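Local coordinates for protein AlyGC (Glaciecola chathamensis, PDB 5GKD) that cleaves alginate by beta-elimination, as a lyase of polysaccharide lyase family 6, and carries a calcium ion probably at its active site, at residues A[181-186]-A[212-217]; A[185-190]-A[218-223]; A[208-213]-A[232-237]; A[236-241]-A[262-267]. All blocks are in the same frame, centred on the assembly; numbering follows the deposited sequence.

Contact 1 (A[181-186]-A[212-217]); sequences GGETLR and EVEIIS. With CA (calcium ion), chain E.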
loop_
_atom_site.group_PDB
_atom_site.type_symbol
_atom_site.label_atom_id
_atom_site.label_comp_id
_atom_site.label_asym_id
_atom_site.label_seq_id
_atom_site.Cartn_x
_atom_site.Cartn_y
_atom_site.Cartn_z
ATOM N N GLY A 181 10.045 -11.576 14.172
ATOM C CA GLY A 181 9.588 -12.680 13.357
ATOM C C GLY A 181 10.520 -13.132 12.258
ATOM O O GLY A 181 10.047 -13.730 11.289
ATOM N N GLY A 182 11.822 -12.883 12.377
ATOM C CA GLY A 182 12.760 -13.290 11.344
ATOM C C GLY A 182 13.715 -14.390 11.755
ATOM O O GLY A 182 14.844 -14.453 11.266
ATOM N N GLU A 183 13.274 -15.255 12.664
ATOM C CA GLU A 183 14.140 -16.289 13.217
ATOM C C GLU A 183 14.495 -17.325 12.155
ATOM O O GLU A 183 13.732 -17.580 11.225
ATOM C CB GLU A 183 13.461 -16.982 14.402
ATOM C CG GLU A 183 13.078 -16.075 15.553
ATOM C CD GLU A 183 11.658 -15.534 15.444
ATOM O OE1 GLU A 183 11.081 -15.606 14.353
ATOM O OE2 GLU A 183 11.113 -15.057 16.458
ATOM N N THR A 184 15.676 -17.913 12.294
ATOM C CA THR A 184 16.037 -19.024 11.431
ATOM C C THR A 184 15.467 -20.337 11.956
ATOM O O THR A 184 14.924 -21.121 11.180
ATOM C CB THR A 184 17.559 -19.094 11.275
ATOM O OG1 THR A 184 18.003 -17.958 10.519
ATOM C CG2 THR A 184 17.980 -20.360 10.539
ATOM N N LEU A 185 15.537 -20.571 13.267
ATOM C CA LEU A 185 15.067 -21.808 13.888
ATOM C C LEU A 185 14.346 -21.456 15.184
ATOM O O LEU A 185 14.919 -20.799 16.052
ATOM C CB LEU A 185 16.248 -22.755 14.167
ATOM C CG LEU A 185 16.124 -24.283 14.323
ATOM C CD1 LEU A 185 17.131 -24.825 15.321
ATOM C CD2 LEU A 185 14.759 -24.755 14.673
ATOM N N ARG A 186 13.104 -21.895 15.328
ATOM C CA ARG A 186 12.344 -21.739 16.562
ATOM C C ARG A 186 11.913 -23.118 17.055
ATOM O O ARG A 186 11.323 -23.889 16.297
ATOM C CB ARG A 186 11.116 -20.861 16.338
ATOM C CG ARG A 186 10.243 -20.685 17.573
ATOM C CD ARG A 186 8.946 -19.974 17.217
ATOM N NE ARG A 186 7.981 -20.924 16.676
ATOM C CZ ARG A 186 7.040 -20.624 15.784
ATOM N NH1 ARG A 186 6.924 -19.383 15.327
ATOM N NH2 ARG A 186 6.218 -21.564 15.349
ATOM N N GLU A 212 16.867 -11.185 12.486
ATOM C CA GLU A 212 16.492 -10.463 13.703
ATOM C C GLU A 212 17.411 -10.853 14.858
ATOM O O GLU A 212 18.369 -11.605 14.666
ATOM C CB GLU A 212 15.048 -10.754 14.091
ATOM C CG GLU A 212 14.805 -12.238 14.311
ATOM C CD GLU A 212 13.752 -12.506 15.368
ATOM O OE1 GLU A 212 12.561 -12.670 15.036
ATOM O OE2 GLU A 212 14.125 -12.531 16.544
ATOM N N VAL A 213 17.101 -10.407 16.073
ATOM C CA VAL A 213 18.005 -10.676 17.190
ATOM C C VAL A 213 18.121 -12.172 17.485
ATOM O O VAL A 213 19.167 -12.637 17.949
ATOM C CB VAL A 213 17.569 -9.894 18.442
ATOM C CG1 VAL A 213 16.318 -10.494 19.051
ATOM C CG2 VAL A 213 18.723 -9.855 19.452
ATOM N N GLU A 214 17.074 -12.952 17.238
ATOM C CA GLU A 214 17.122 -14.385 17.498
ATOM C C GLU A 214 17.417 -15.119 16.201
ATOM O O GLU A 214 16.580 -15.147 15.301
ATOM C CB GLU A 214 15.819 -14.887 18.102
ATOM C CG GLU A 214 15.458 -14.310 19.457
ATOM C CD GLU A 214 14.170 -14.912 19.960
ATOM O OE1 GLU A 214 13.125 -14.625 19.362
ATOM O OE2 GLU A 214 14.203 -15.697 20.920
ATOM N N ILE A 215 18.617 -15.685 16.101
ATOM C CA ILE A 215 18.901 -16.684 15.078
ATOM C C ILE A 215 18.156 -17.971 15.398
ATOM O O ILE A 215 17.374 -18.478 14.588
ATOM C CB ILE A 215 20.416 -16.950 14.976
ATOM C CG1 ILE A 215 21.204 -15.694 14.618
ATOM C CG2 ILE A 215 20.726 -18.072 13.981
ATOM C CD1 ILE A 215 22.677 -15.874 14.957
ATOM N N ILE A 216 18.429 -18.530 16.572
ATOM C CA ILE A 216 17.690 -19.645 17.152
ATOM C C ILE A 216 16.883 -19.115 18.327
ATOM O O ILE A 216 17.416 -18.393 19.172
ATOM C CB ILE A 216 18.631 -20.768 17.624
ATOM C CG1 ILE A 216 19.433 -21.332 16.448
ATOM C CG2 ILE A 216 17.837 -21.826 18.350
ATOM C CD1 ILE A 216 20.398 -22.436 16.824
ATOM N N SER A 217 15.613 -19.478 18.386
ATOM C CA SER A 217 14.713 -19.066 19.457
ATOM C C SER A 217 14.235 -20.344 20.130
ATOM O O SER A 217 13.334 -21.013 19.615
ATOM C CB SER A 217 13.550 -18.244 18.906
ATOM O OG SER A 217 12.703 -17.727 19.930
HETATM CA CA CA E . 12.069 -13.071 17.802
HETATM O O HOH W 1 10.556 -16.936 18.334
HETATM O O HOH W 2 12.641 -11.319 19.480
#
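Glu183 brings its carboxylate up against that of Glu212, with Glu183 CD 3.0 Å from Glu212 OE1 and the two planes turned 36° apart. Two acids can lie so close because calcium draws them together: Glu183 gives OE2 at 2.6 Å, Glu212 gives both oxygens, and Glu214 gives OE1 at 2.4 Å. Asn180 and a water also belong to the site. Glutamate suits these places: its arm reaches the ion and its carboxylate supplies charge. Glu212 starts from the cramped torsion between backbone N and carbonyl carbon (chi1 58°), then bends. Its OE1 also accepts Gly181 N and Gly182 N, the latter on the anti lone pair at 2.8 Å, so the backbone of 181-182 helps, with the metal and Glu214 N, to fix the carboxylate's rotation. Ser217 OG donates to Glu214 OE2 from above the carboxylate plane and shares a water with Glu183 OE2, a second shell behind the metal ligands. Beyond the acids, Ile215 O takes both Thr184 N and Leu185 N, and Ser217 N reaches Leu185 O at 2.8 Å. These bonds start the parallel pairing of strands 185-188 and 214-219; Leu185 and Ile216 turn inward to Val201 and Phe206 respectively, while strand 236-241 touches Glu214 and Ser217.

Contact 2 (A[185-190]-A[218-223]); sequences LRIGTS and NKSGKN. With GOL (glycerol), chain F; PO4 (phosphate ion), chain H.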
loop_
_atom_site.group_PDB
_atom_site.type_symbol
_atom_site.label_atom_id
_atom_site.label_comp_id
_atom_site.label_asym_id
_atom_site.label_seq_id
_atom_site.Cartn_x
_atom_site.Cartn_y
_atom_site.Cartn_z
ATOM N N LEU A 185 15.537 -20.571 13.267
ATOM C CA LEU A 185 15.067 -21.808 13.888
ATOM C C LEU A 185 14.346 -21.456 15.184
ATOM O O LEU A 185 14.919 -20.799 16.052
ATOM C CB LEU A 185 16.248 -22.755 14.167
ATOM C CG LEU A 185 16.124 -24.283 14.323
ATOM C CD1 LEU A 185 17.131 -24.825 15.321
ATOM C CD2 LEU A 185 14.759 -24.755 14.673
ATOM N N ARG A 186 13.104 -21.895 15.328
ATOM C CA ARG A 186 12.344 -21.739 16.562
ATOM C C ARG A 186 11.913 -23.118 17.055
ATOM O O ARG A 186 11.323 -23.889 16.297
ATOM C CB ARG A 186 11.116 -20.861 16.338
ATOM C CG ARG A 186 10.243 -20.685 17.573
ATOM C CD ARG A 186 8.946 -19.974 17.217
ATOM N NE ARG A 186 7.981 -20.924 16.676
ATOM C CZ ARG A 186 7.040 -20.624 15.784
ATOM N NH1 ARG A 186 6.924 -19.383 15.327
ATOM N NH2 ARG A 186 6.218 -21.564 15.349
ATOM N N ILE A 187 12.188 -23.437 18.313
ATOM C CA ILE A 187 11.811 -24.743 18.845
ATOM C C ILE A 187 10.686 -24.530 19.848
ATOM O O ILE A 187 10.915 -24.237 21.028
ATOM C CB ILE A 187 12.997 -25.482 19.462
ATOM C CG1 ILE A 187 14.162 -25.485 18.478
ATOM C CG2 ILE A 187 12.613 -26.923 19.779
ATOM C CD1 ILE A 187 15.445 -26.007 19.090
ATOM N N GLY A 188 9.465 -24.709 19.388
ATOM C CA GLY A 188 8.325 -24.499 20.236
ATOM C C GLY A 188 7.797 -23.090 20.120
ATOM O O GLY A 188 8.154 -22.302 19.238
ATOM N N THR A 189 6.946 -22.768 21.081
ATOM C CA THR A 189 6.162 -21.551 21.084
ATOM C C THR A 189 5.858 -21.254 22.545
ATOM O O THR A 189 5.940 -22.144 23.394
ATOM C CB THR A 189 4.906 -21.762 20.220
ATOM O OG1 THR A 189 4.848 -20.775 19.179
ATOM C CG2 THR A 189 3.664 -21.761 21.034
ATOM N N SER A 190 5.565 -19.994 22.859
ATOM C CA SER A 190 5.396 -19.645 24.267
ATOM C C SER A 190 4.288 -20.475 24.924
ATOM O O SER A 190 4.434 -20.922 26.066
ATOM C CB SER A 190 5.118 -18.149 24.406
ATOM O OG SER A 190 3.842 -17.838 23.896
ATOM N N ASN A 218 14.865 -20.729 21.243
ATOM C CA ASN A 218 14.429 -21.922 21.951
ATOM C C ASN A 218 13.246 -21.575 22.849
ATOM O O ASN A 218 13.331 -20.651 23.659
ATOM C CB ASN A 218 15.561 -22.532 22.772
ATOM C CG ASN A 218 15.226 -23.918 23.249
ATOM O OD1 ASN A 218 15.263 -24.874 22.474
ATOM N ND2 ASN A 218 14.862 -24.036 24.520
ATOM N N LYS A 219 12.143 -22.305 22.692
ATOM C CA LYS A 219 10.879 -22.001 23.369
ATOM C C LYS A 219 10.216 -23.284 23.848
ATOM O O LYS A 219 9.028 -23.518 23.631
ATOM C CB LYS A 219 9.921 -21.232 22.459
ATOM C CG LYS A 219 10.280 -19.759 22.208
ATOM C CD LYS A 219 9.177 -19.069 21.388
ATOM C CE LYS A 219 9.419 -17.576 21.215
ATOM N NZ LYS A 219 8.487 -16.959 20.231
ATOM N N SER A 220 10.995 -24.157 24.467
ATOM C CA SER A 220 10.482 -25.410 25.005
ATOM C C SER A 220 11.568 -25.993 25.899
ATOM O O SER A 220 12.655 -25.417 26.041
ATOM C CB SER A 220 10.083 -26.377 23.899
ATOM O OG SER A 220 11.102 -26.472 22.925
ATOM N N GLY A 221 11.281 -27.161 26.468
ATOM C CA GLY A 221 12.125 -27.747 27.490
ATOM C C GLY A 221 13.048 -28.841 26.990
ATOM O O GLY A 221 12.713 -29.593 26.082
ATOM N N LYS A 222 14.226 -28.910 27.613
ATOM C CA LYS A 222 15.124 -30.068 27.535
ATOM C C LYS A 222 15.572 -30.364 26.105
ATOM O O LYS A 222 15.671 -31.518 25.683
ATOM C CB LYS A 222 14.481 -31.295 28.182
ATOM C CG LYS A 222 13.889 -30.986 29.556
ATOM C CD LYS A 222 14.344 -31.969 30.614
ATOM C CE LYS A 222 13.230 -32.304 31.609
ATOM N NZ LYS A 222 12.518 -31.134 32.165
ATOM N N ASN A 223 15.870 -29.320 25.362
ATOM C CA ASN A 223 16.440 -29.484 24.043
ATOM C C ASN A 223 17.952 -29.439 24.149
ATOM O O ASN A 223 18.504 -28.982 25.142
ATOM C CB ASN A 223 15.920 -28.398 23.103
ATOM C CG ASN A 223 14.412 -28.436 22.971
ATOM O OD1 ASN A 223 13.827 -29.511 22.831
ATOM N ND2 ASN A 223 13.770 -27.268 23.047
HETATM C C1 GOL F . 4.856 -17.122 20.366
HETATM O O1 GOL F . 5.910 -17.822 20.995
HETATM C C2 GOL F . 4.194 -16.214 21.405
HETATM O O2 GOL F . 5.149 -15.640 22.265
HETATM C C3 GOL F . 3.402 -15.053 20.835
HETATM O O3 GOL F . 3.398 -14.114 21.892
HETATM P P PO4 H . 10.028 -13.630 20.669
HETATM O O1 PO4 H . 11.000 -14.766 20.842
HETATM O O2 PO4 H . 10.056 -13.263 19.238
HETATM O O3 PO4 H . 10.446 -12.441 21.573
HETATM O O4 PO4 H . 8.654 -14.207 20.921
#
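Ile187 and the residues where strand 214-219 runs out into a loop (Asn218, Ser220, Asn223) form the close-packed half of this contact. The branch methyl CG2 of Ile187 rests 3.5 Å from both Asn223 ND2 and Ser220 OG, while CD1 lies 3.6 Å from Asn218 OD1; beta-branching lets one residue spread over three polar side chains and still meet Val201 of strand 200-207. Those polar groups satisfy one another: Asn223 ND2 donates to Asn218 OD1 at 2.9 Å and to Ser220 OG, which lies in its amide plane. Ser220 OG in turn donates to Ile187 O, an oxygen that also accepts Lys219 N at 2.8 Å. The two donors arrive from opposite faces of the carbonyl plane and pin it between them. Gly188 follows with a positive phi, where a CB would run into Lys219 O.

The other half is looser. Lys219 stretches out with an extended chain past Thr189 CA, and its CD approaches Arg186 CD no closer than 4.3 Å. Its amine ends among small molecules, probably from the crystallisation liquor: NZ lies 2.8 Å from glycerol O1, which also accepts Ser190 N, and beside a phosphate modelled partly on top of a carbonate, and so doubtful. A lysine amine where an anion is modelled is consistent with a cationic groove suited to an acidic sugar chain such as alginate.

Contact 3 (A[208-213]-A[232-237]); sequences RCNGEV and ESRGTL. With CA (calcium ion), chain E.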
loop_
_atom_site.group_PDB
_atom_site.type_symbol
_atom_site.label_atom_id
_atom_site.label_comp_id
_atom_site.label_asym_id
_atom_site.label_seq_id
_atom_site.Cartn_x
_atom_site.Cartn_y
_atom_site.Cartn_z
ATOM N N ARG A 208 25.396 -16.004 7.945
ATOM C CA ARG A 208 24.785 -14.684 7.829
ATOM C C ARG A 208 23.267 -14.729 7.995
ATOM O O ARG A 208 22.514 -14.131 7.224
ATOM C CB ARG A 208 25.153 -14.028 6.510
ATOM C CG ARG A 208 26.615 -13.674 6.383
ATOM C CD ARG A 208 27.236 -14.590 5.395
ATOM N NE ARG A 208 27.591 -13.933 4.175
ATOM C CZ ARG A 208 27.807 -14.559 3.026
ATOM N NH1 ARG A 208 27.677 -15.878 2.924
ATOM N NH2 ARG A 208 28.146 -13.841 1.974
ATOM N N CYS A 209 22.812 -15.470 9.004
ATOM C CA CYS A 209 21.390 -15.477 9.332
ATOM C C CYS A 209 21.112 -14.194 10.099
ATOM O O CYS A 209 21.424 -14.086 11.286
ATOM C CB CYS A 209 21.024 -16.735 10.116
ATOM S SG CYS A 209 21.271 -18.241 9.111
ATOM N N ASN A 210 20.540 -13.210 9.403
ATOM C CA ASN A 210 20.441 -11.835 9.883
ATOM C C ASN A 210 18.990 -11.372 10.041
ATOM O O ASN A 210 18.724 -10.166 10.049
ATOM C CB ASN A 210 21.185 -10.898 8.928
ATOM C CG ASN A 210 22.667 -11.201 8.842
ATOM O OD1 ASN A 210 23.179 -12.085 9.537
ATOM N ND2 ASN A 210 23.380 -10.451 7.989
ATOM N N GLY A 211 18.042 -12.307 10.160
ATOM C CA GLY A 211 16.635 -11.934 10.179
ATOM C C GLY A 211 16.275 -10.983 11.306
ATOM O O GLY A 211 15.481 -10.052 11.113
ATOM N N GLU A 212 16.867 -11.185 12.486
ATOM C CA GLU A 212 16.492 -10.463 13.703
ATOM C C GLU A 212 17.411 -10.853 14.858
ATOM O O GLU A 212 18.369 -11.605 14.666
ATOM C CB GLU A 212 15.048 -10.754 14.091
ATOM C CG GLU A 212 14.805 -12.238 14.311
ATOM C CD GLU A 212 13.752 -12.506 15.368
ATOM O OE1 GLU A 212 12.561 -12.670 15.036
ATOM O OE2 GLU A 212 14.125 -12.531 16.544
ATOM N N VAL A 213 17.101 -10.407 16.073
ATOM C CA VAL A 213 18.005 -10.676 17.190
ATOM C C VAL A 213 18.121 -12.172 17.485
ATOM O O VAL A 213 19.167 -12.637 17.949
ATOM C CB VAL A 213 17.569 -9.894 18.442
ATOM C CG1 VAL A 213 16.318 -10.494 19.051
ATOM C CG2 VAL A 213 18.723 -9.855 19.452
ATOM N N GLU A 232 29.179 -14.889 11.089
ATOM C CA GLU A 232 28.819 -13.512 10.770
ATOM C C GLU A 232 27.311 -13.297 10.817
ATOM O O GLU A 232 26.748 -12.555 10.020
ATOM C CB GLU A 232 29.393 -13.097 9.414
ATOM C CG GLU A 232 30.910 -13.024 9.410
ATOM C CD GLU A 232 31.509 -12.522 8.086
ATOM O OE1 GLU A 232 30.756 -12.183 7.142
ATOM O OE2 GLU A 232 32.750 -12.474 7.998
ATOM N N SER A 233 26.654 -13.932 11.775
ATOM C CA SER A 233 25.207 -13.864 11.869
ATOM C C SER A 233 24.816 -12.767 12.843
ATOM O O SER A 233 25.265 -12.747 13.998
ATOM C CB SER A 233 24.602 -15.204 12.291
ATOM O OG SER A 233 24.697 -16.160 11.250
ATOM N N ARG A 234 23.946 -11.886 12.357
ATOM C CA ARG A 234 23.531 -10.657 13.020
ATOM C C ARG A 234 22.419 -10.939 14.029
ATOM O O ARG A 234 21.290 -10.466 13.910
ATOM C CB ARG A 234 23.075 -9.677 11.950
ATOM C CG ARG A 234 23.238 -8.231 12.233
ATOM C CD ARG A 234 22.802 -7.466 10.997
ATOM N NE ARG A 234 22.786 -6.021 11.176
ATOM C CZ ARG A 234 21.758 -5.336 11.652
ATOM N NH1 ARG A 234 20.650 -5.958 12.042
ATOM N NH2 ARG A 234 21.835 -4.028 11.743
ATOM N N GLY A 235 22.758 -11.744 15.023
ATOM C CA GLY A 235 21.766 -12.193 15.980
ATOM C C GLY A 235 22.405 -13.113 16.992
ATOM O O GLY A 235 23.629 -13.132 17.143
ATOM N N THR A 236 21.561 -13.901 17.661
ATOM C CA THR A 236 21.945 -14.666 18.832
ATOM C C THR A 236 21.309 -16.049 18.798
ATOM O O THR A 236 20.364 -16.312 18.049
ATOM C CB THR A 236 21.511 -13.979 20.138
ATOM O OG1 THR A 236 20.080 -14.023 20.261
ATOM C CG2 THR A 236 21.957 -12.528 20.169
ATOM N N LEU A 237 21.846 -16.929 19.637
ATOM C CA LEU A 237 21.167 -18.136 20.088
ATOM C C LEU A 237 20.471 -17.789 21.396
ATOM O O LEU A 237 21.126 -17.660 22.429
ATOM C CB LEU A 237 22.173 -19.264 20.277
ATOM C CG LEU A 237 21.723 -20.701 20.522
ATOM C CD1 LEU A 237 22.945 -21.638 20.499
ATOM C CD2 LEU A 237 20.939 -20.870 21.794
HETATM CA CA CA E . 12.069 -13.071 17.802
HETATM O O HOH W 3 19.663 -8.726 12.360
HETATM O O HOH W 4 26.318 -10.682 8.212
HETATM O O HOH W 2 12.641 -11.319 19.480
#
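Successive coils of the right-handed parallel beta-helix, the fold of the pectate lyase-like clan, meet here at a turn, where Asn210 of one coil crosses Arg234 of the next at about a right angle. Asn210 OD1 accepts Arg234 N at 2.9 Å, with the donor 52° above the amide's carbonyl plane, and its CG lies 3.5 Å from Arg234 CB. A short amide probably suits the place because its oxygen can take a main-chain N-H where no regular strand pairing does so. One residue earlier on each coil, Ser233 OG accepts Cys209 N, its small hydroxyl fitting beside the main chain. Water joins the turns as well: one molecule donates to the carbonyls of Asn210 and Arg234 and accepts from Arg234 NH1, while another links Asn210 ND2 to Glu232 O.

The long arms run outward. The aliphatic parts of Arg208 and Glu232 lie side by side, pointing the same way; Arg208 then forms a salt bridge with Glu431, and Arg234 one with Glu605.

Arg234 centres an inverse gamma turn that brings Gly235 against Glu212 O, so close that a CB would clash. Just past the calcium ligand Glu212, Val213 O ends the contact: Thr236 OG1, placed between backbone N and carbonyl carbon (chi1 69°), donates to it at 2.8 Å, and Thr236 N adds a weak bond at 2.7 Å.

Contact 4 (A[236-241]-A[262-267]); sequences TLTLRH and GIRVIN. With CO3 (carbonate ion), chain J; PO4 (phosphate ion), chain H.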
loop_
_atom_site.group_PDB
_atom_site.type_symbol
_atom_site.label_atom_id
_atom_site.label_comp_id
_atom_site.label_asym_id
_atom_site.label_seq_id
_atom_site.Cartn_x
_atom_site.Cartn_y
_atom_site.Cartn_z
ATOM N N THR A 236 21.561 -13.901 17.661
ATOM C CA THR A 236 21.945 -14.666 18.832
ATOM C C THR A 236 21.309 -16.049 18.798
ATOM O O THR A 236 20.364 -16.312 18.049
ATOM C CB THR A 236 21.511 -13.979 20.138
ATOM O OG1 THR A 236 20.080 -14.023 20.261
ATOM C CG2 THR A 236 21.957 -12.528 20.169
ATOM N N LEU A 237 21.846 -16.929 19.637
ATOM C CA LEU A 237 21.167 -18.136 20.088
ATOM C C LEU A 237 20.471 -17.789 21.396
ATOM O O LEU A 237 21.126 -17.660 22.429
ATOM C CB LEU A 237 22.173 -19.264 20.277
ATOM C CG LEU A 237 21.723 -20.701 20.522
ATOM C CD1 LEU A 237 22.945 -21.638 20.499
ATOM C CD2 LEU A 237 20.939 -20.870 21.794
ATOM N N THR A 238 19.155 -17.648 21.368
ATOM C CA THR A 238 18.412 -17.199 22.533
ATOM C C THR A 238 17.656 -18.369 23.152
ATOM O O THR A 238 16.908 -19.076 22.467
ATOM C CB THR A 238 17.446 -16.072 22.183
ATOM O OG1 THR A 238 18.182 -14.863 21.924
ATOM C CG2 THR A 238 16.476 -15.831 23.342
ATOM N N LEU A 239 17.888 -18.578 24.442
ATOM C CA LEU A 239 17.091 -19.461 25.289
ATOM C C LEU A 239 15.891 -18.642 25.763
ATOM O O LEU A 239 15.870 -18.082 26.859
ATOM C CB LEU A 239 17.939 -19.981 26.443
ATOM C CG LEU A 239 18.616 -21.353 26.353
ATOM C CD1 LEU A 239 18.767 -21.873 24.939
ATOM C CD2 LEU A 239 19.946 -21.413 27.115
ATOM N N ARG A 240 14.870 -18.577 24.899
ATOM C CA ARG A 240 13.807 -17.578 25.000
ATOM C C ARG A 240 12.757 -17.935 26.047
ATOM O O ARG A 240 12.427 -17.112 26.908
ATOM C CB ARG A 240 13.136 -17.406 23.635
ATOM C CG ARG A 240 12.063 -16.354 23.624
ATOM C CD ARG A 240 12.653 -14.959 23.838
ATOM N NE ARG A 240 11.604 -13.971 24.046
ATOM C CZ ARG A 240 11.012 -13.740 25.215
ATOM N NH1 ARG A 240 11.384 -14.412 26.296
ATOM N NH2 ARG A 240 10.045 -12.832 25.296
ATOM N N HIS A 241 12.168 -19.132 25.936
ATOM C CA HIS A 241 11.210 -19.650 26.895
ATOM C C HIS A 241 11.541 -21.110 27.149
ATOM O O HIS A 241 12.125 -21.780 26.298
ATOM C CB HIS A 241 9.734 -19.581 26.415
ATOM C CG HIS A 241 9.232 -18.208 26.092
ATOM N ND1 HIS A 241 9.298 -17.152 26.977
ATOM C CD2 HIS A 241 8.615 -17.733 24.985
ATOM C CE1 HIS A 241 8.754 -16.084 26.424
ATOM N NE2 HIS A 241 8.337 -16.409 25.212
ATOM N N GLY A 262 26.304 -14.350 19.988
ATOM C CA GLY A 262 25.723 -14.134 21.264
ATOM C C GLY A 262 25.011 -15.412 21.704
ATOM O O GLY A 262 24.313 -16.041 20.915
ATOM N N ILE A 263 25.173 -15.795 22.965
ATOM C CA ILE A 263 24.234 -16.680 23.642
ATOM C C ILE A 263 23.497 -15.830 24.668
ATOM O O ILE A 263 24.129 -15.087 25.431
ATOM C CB ILE A 263 24.943 -17.874 24.304
ATOM C CG1 ILE A 263 25.559 -18.804 23.251
ATOM C CG2 ILE A 263 23.987 -18.674 25.187
ATOM C CD1 ILE A 263 26.562 -19.800 23.846
ATOM N N ARG A 264 22.165 -15.920 24.673
ATOM C CA ARG A 264 21.307 -15.147 25.568
ATOM C C ARG A 264 20.540 -16.099 26.472
ATOM O O ARG A 264 19.776 -16.950 25.992
ATOM C CB ARG A 264 20.326 -14.255 24.791
ATOM C CG ARG A 264 19.346 -13.503 25.703
ATOM C CD ARG A 264 18.764 -12.259 25.035
ATOM N NE ARG A 264 18.011 -12.587 23.820
ATOM C CZ ARG A 264 16.792 -12.137 23.530
ATOM N NH1 ARG A 264 16.153 -11.322 24.353
ATOM N NH2 ARG A 264 16.217 -12.499 22.395
ATOM N N VAL A 265 20.728 -15.935 27.777
ATOM C CA VAL A 265 20.224 -16.850 28.786
ATOM C C VAL A 265 19.022 -16.214 29.462
ATOM O O VAL A 265 19.116 -15.102 29.987
ATOM C CB VAL A 265 21.309 -17.187 29.822
ATOM C CG1 VAL A 265 20.776 -18.191 30.821
ATOM C CG2 VAL A 265 22.534 -17.722 29.120
ATOM N N ILE A 266 17.927 -16.928 29.496
ATOM C CA ILE A 266 16.694 -16.562 30.165
ATOM C C ILE A 266 16.155 -17.870 30.694
ATOM O O ILE A 266 16.537 -18.858 30.232
ATOM C CB ILE A 266 15.647 -15.933 29.222
ATOM C CG1 ILE A 266 16.260 -14.858 28.342
ATOM C CG2 ILE A 266 14.459 -15.426 30.014
ATOM C CD1 ILE A 266 15.479 -14.514 27.124
ATOM N N ASN A 267 15.270 -17.852 31.662
ATOM C CA ASN A 267 14.653 -19.031 32.237
ATOM C C ASN A 267 15.522 -19.908 33.158
ATOM O O ASN A 267 16.554 -19.508 33.565
ATOM C CB ASN A 267 13.847 -19.810 31.192
ATOM C CG ASN A 267 13.235 -18.909 30.125
ATOM O OD1 ASN A 267 12.326 -18.201 30.375
ATOM N ND2 ASN A 267 13.804 -18.894 28.998
HETATM C C CO3 J . 12.553 -11.376 22.517
HETATM O O1 CO3 J . 13.572 -11.984 21.976
HETATM O O2 CO3 J . 12.907 -10.542 23.448
HETATM O O3 CO3 J . 11.279 -11.640 22.132
HETATM P P PO4 H . 10.028 -13.630 20.669
HETATM O O1 PO4 H . 11.000 -14.766 20.842
HETATM O O2 PO4 H . 10.056 -13.263 19.238
HETATM O O3 PO4 H . 10.446 -12.441 21.573
HETATM O O4 PO4 H . 8.654 -14.207 20.921
HETATM O O HOH W 5 10.526 -16.290 29.295
#
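Arg264 crosses Thr238 at a slant, and its chain passes the Thr238 hydroxyl from CB to the guanidinium. Its CB sits 3.6 Å from Thr238 OG1; CG, anti to the backbone N (chi1 176°), and CD continue past the same hydroxyl. A bend at chi3 (61°) then turns the guanidinium back so that NE, at 3.0 Å, and NH2, at 3.1 Å, grip Thr238 OG1 side-on, the oxygen tilted only slightly out of the guanidinium plane. Thr238 CG2 lies over one face. At the tip, NH2 donates to carbonate O1 at 2.7 Å and NH1 adds a long, weak bond to O2. Threonine suits this role because its methyl packs while its hydroxyl, donating to Thr236 OG1, keeps its oxygen for the arginine.

Arg240 serves the same anion pocket from further along the strand. Its NE points at oxygens of carbonate and of a phosphate that lie too near each other for both to be present at once, so the exact ligand there is doubtful. NH2 holds Arg302 O, and Tyr303 forms a cation-pi contact with the guanidinium. Asn267 ND2 supports the main chain, reaching Arg240 O at 3.1 Å from above its carbonyl plane.

Between the backbones, Leu237 N to Gly262 O, Arg264 N to Leu237 O and Leu239 N to Arg264 O make a parallel ladder, the strands only 14° apart. Strand 236-241 thus lies between 214-219 and 263-265, while Leu237, Leu239 and Ile263 turn inward onto Val247 of strand 246-253, and Leu239 and Ile263 also onto Ile272 of 271-278.

How the contacts relate
The four contacts climb one face of the beta-helix and its edge. Contacts 1 and 2 are successive parts of the same strand pair, 185-188 with 214-219, their centres 11 Å apart. Contact 3, whose centre is 7 Å from that of contact 1, is the turn that leads into it: Glu212 serves both, and Ile215 N lies 2.7 Å from Thr236 O. Contact 4 takes over at Thr236 and Leu237 and adds the next strand, with Asn218 N 2.9 Å from Thr238 O tying it to contact 2. Together they line one site: the acids of contact 1 hold calcium, while Lys219, Arg240 and Arg264 from contacts 2 and 4 face the overlapping anion sites beside it, whose exact occupant is doubtful.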